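Local coordinates for protein glucose-6-phosphate 1-dehydrogenase (Mycobacterium avium, PDB 4LGV) that probably catalyses the oxidation of glucose 6-phosphate to 6-phosphogluconolactone, the first step of the pentose phosphate pathway, with a nicotinamide dinucleotide as electron acceptor, at residues A[373-378]-A[385-390]. Numbering follows the deposited sequence.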
loop_
_atom_site.group_PDB
_atom_site.type_symbol
_atom_site.label_atom_id
_atom_site.label_comp_id
_atom_site.label_asym_id
_atom_site.label_seq_id
_atom_site.Cartn_x
_atom_site.Cartn_y
_atom_site.Cartn_z
ATOM N N GLN A 373 0.662 3.644 18.711
ATOM C CA GLN A 373 2.060 4.099 18.763
ATOM C C GLN A 373 3.033 2.939 18.808
ATOM O O GLN A 373 2.784 1.911 19.413
ATOM C CB GLN A 373 2.256 4.953 20.021
ATOM C CG GLN A 373 1.574 6.291 19.887
ATOM C CD GLN A 373 1.471 7.055 21.194
ATOM O OE1 GLN A 373 2.453 7.307 21.869
ATOM N NE2 GLN A 373 0.273 7.497 21.494
ATOM N N ILE A 374 4.159 3.133 18.151
ATOM C CA ILE A 374 5.298 2.235 18.253
ATOM C C ILE A 374 6.345 2.957 19.069
ATOM O O ILE A 374 6.790 3.997 18.660
ATOM C CB ILE A 374 5.880 1.924 16.889
ATOM C CG1 ILE A 374 4.843 1.172 16.050
ATOM C CG2 ILE A 374 7.130 1.073 17.033
ATOM C CD1 ILE A 374 5.248 0.991 14.603
ATOM N N VAL A 375 6.722 2.402 20.209
ATOM C CA VAL A 375 7.710 3.024 21.077
ATOM C C VAL A 375 8.969 2.176 21.171
ATOM O O VAL A 375 8.913 1.021 21.530
ATOM C CB VAL A 375 7.149 3.231 22.469
ATOM C CG1 VAL A 375 8.092 4.082 23.285
ATOM C CG2 VAL A 375 5.791 3.922 22.419
ATOM N N LEU A 376 10.102 2.773 20.857
ATOM C CA LEU A 376 11.391 2.131 20.982
ATOM C C LEU A 376 12.179 2.771 22.126
ATOM O O LEU A 376 12.561 3.924 22.010
ATOM C CB LEU A 376 12.178 2.301 19.670
ATOM C CG LEU A 376 11.474 1.844 18.388
ATOM C CD1 LEU A 376 12.281 2.194 17.178
ATOM C CD2 LEU A 376 11.234 0.356 18.390
ATOM N N ARG A 377 12.398 2.050 23.224
ATOM C CA ARG A 377 13.310 2.496 24.242
ATOM C C ARG A 377 14.731 2.076 23.826
ATOM O O ARG A 377 15.010 0.900 23.665
ATOM C CB ARG A 377 12.959 1.907 25.628
ATOM C CG ARG A 377 13.819 2.525 26.727
ATOM C CD ARG A 377 13.383 2.203 28.162
ATOM N NE ARG A 377 13.301 0.779 28.367
ATOM C CZ ARG A 377 12.190 0.116 28.641
ATOM N NH1 ARG A 377 11.044 0.770 28.837
ATOM N NH2 ARG A 377 12.226 -1.202 28.744
ATOM N N ILE A 378 15.573 3.062 23.575
ATOM C CA ILE A 378 16.938 2.863 23.091
ATOM C C ILE A 378 17.826 2.575 24.289
ATOM O O ILE A 378 18.741 1.784 24.198
ATOM C CB ILE A 378 17.464 4.149 22.393
ATOM C CG1 ILE A 378 16.564 4.546 21.223
ATOM C CG2 ILE A 378 18.890 3.997 21.901
ATOM C CD1 ILE A 378 16.270 3.439 20.254
ATOM N N ARG A 385 7.592 -1.132 22.651
ATOM C CA ARG A 385 6.202 -1.178 23.081
ATOM C C ARG A 385 5.301 -0.825 21.924
ATOM O O ARG A 385 5.474 0.201 21.284
ATOM C CB ARG A 385 5.968 -0.234 24.266
ATOM C CG ARG A 385 4.506 0.191 24.468
ATOM C CD ARG A 385 4.319 1.082 25.709
ATOM N NE ARG A 385 4.343 0.261 26.906
ATOM C CZ ARG A 385 4.211 0.697 28.149
ATOM N NH1 ARG A 385 4.068 1.988 28.414
ATOM N NH2 ARG A 385 4.261 -0.184 29.150
ATOM N N LEU A 386 4.336 -1.672 21.655
ATOM C CA LEU A 386 3.282 -1.325 20.720
ATOM C C LEU A 386 2.019 -0.937 21.534
ATOM O O LEU A 386 1.482 -1.758 22.276
ATOM C CB LEU A 386 3.054 -2.493 19.784
ATOM C CG LEU A 386 1.908 -2.385 18.778
ATOM C CD1 LEU A 386 2.062 -1.239 17.779
ATOM C CD2 LEU A 386 1.779 -3.687 17.986
ATOM N N GLN A 387 1.531 0.288 21.355
ATOM C CA GLN A 387 0.308 0.756 22.032
ATOM C C GLN A 387 -0.903 0.667 21.144
ATOM O O GLN A 387 -0.943 1.250 20.070
ATOM C CB GLN A 387 0.435 2.198 22.471
ATOM C CG GLN A 387 1.588 2.415 23.407
ATOM C CD GLN A 387 1.622 3.812 23.996
ATOM O OE1 GLN A 387 0.685 4.587 23.795
ATOM N NE2 GLN A 387 2.713 4.147 24.690
ATOM N N LEU A 388 -1.886 -0.097 21.594
ATOM C CA LEU A 388 -3.128 -0.329 20.859
ATOM C C LEU A 388 -4.307 -0.073 21.801
ATOM O O LEU A 388 -4.108 0.285 22.950
ATOM C CB LEU A 388 -3.201 -1.781 20.392
ATOM C CG LEU A 388 -2.069 -2.301 19.519
ATOM C CD1 LEU A 388 -2.359 -3.764 19.146
ATOM C CD2 LEU A 388 -1.885 -1.466 18.257
ATOM N N SER A 389 -5.519 -0.223 21.284
ATOM C CA SER A 389 -6.723 -0.022 22.069
ATOM C C SER A 389 -7.595 -1.261 22.027
ATOM O O SER A 389 -7.613 -1.956 21.016
ATOM C CB SER A 389 -7.492 1.195 21.562
ATOM O OG SER A 389 -8.659 1.350 22.322
ATOM N N ALA A 390 -8.336 -1.516 23.115
ATOM C CA ALA A 390 -9.144 -2.705 23.238
ATOM C C ALA A 390 -10.442 -2.427 23.925
ATOM O O ALA A 390 -10.527 -1.546 24.761
ATOM C CB ALA A 390 -8.396 -3.747 24.023
#
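Q373 and Q387 form one hydrogen-bonded antiparallel pair and V375 and R385 the next; the axes of the two segments approach to 4.8 Å, their N-to-C directions 157° apart. Two bonds close each pair. Q373 N to Q387 O is the longest of the four at 3.2 Å. The return bond, Q387 N to Q373 O, measures 2.8 Å. V375 N meets R385 O at 2.7 Å, and R385 N meets V375 O at 2.8 Å. Between them I374 and L386 are a non-hydrogen-bonded pair on the opposite face, where I374 CG1 touches L386 CD1 at 4.1 Å. L386 extends CG away from its own N (chi1 175°), and chi2 of 62° turns CD1 back to 3.6 Å from Q373 O. On the other face V375 CB lies 4.1 Å from R385 CB, and Q373 CB equally far from Q387 CB. Polar ends are held from outside the pair: R351 bonds Q373 OE1, and D402 forms a salt bridge with R385. The contact belongs to the hairpin of strands 373-379 and 383-392 in the mixed sheet of the C-terminal domain, flanked by strands 347-354 and 395-404; L376 packs on helix 200-209, and L386 meets L386 of a second subunit, placing the hairpin at a subunit interface.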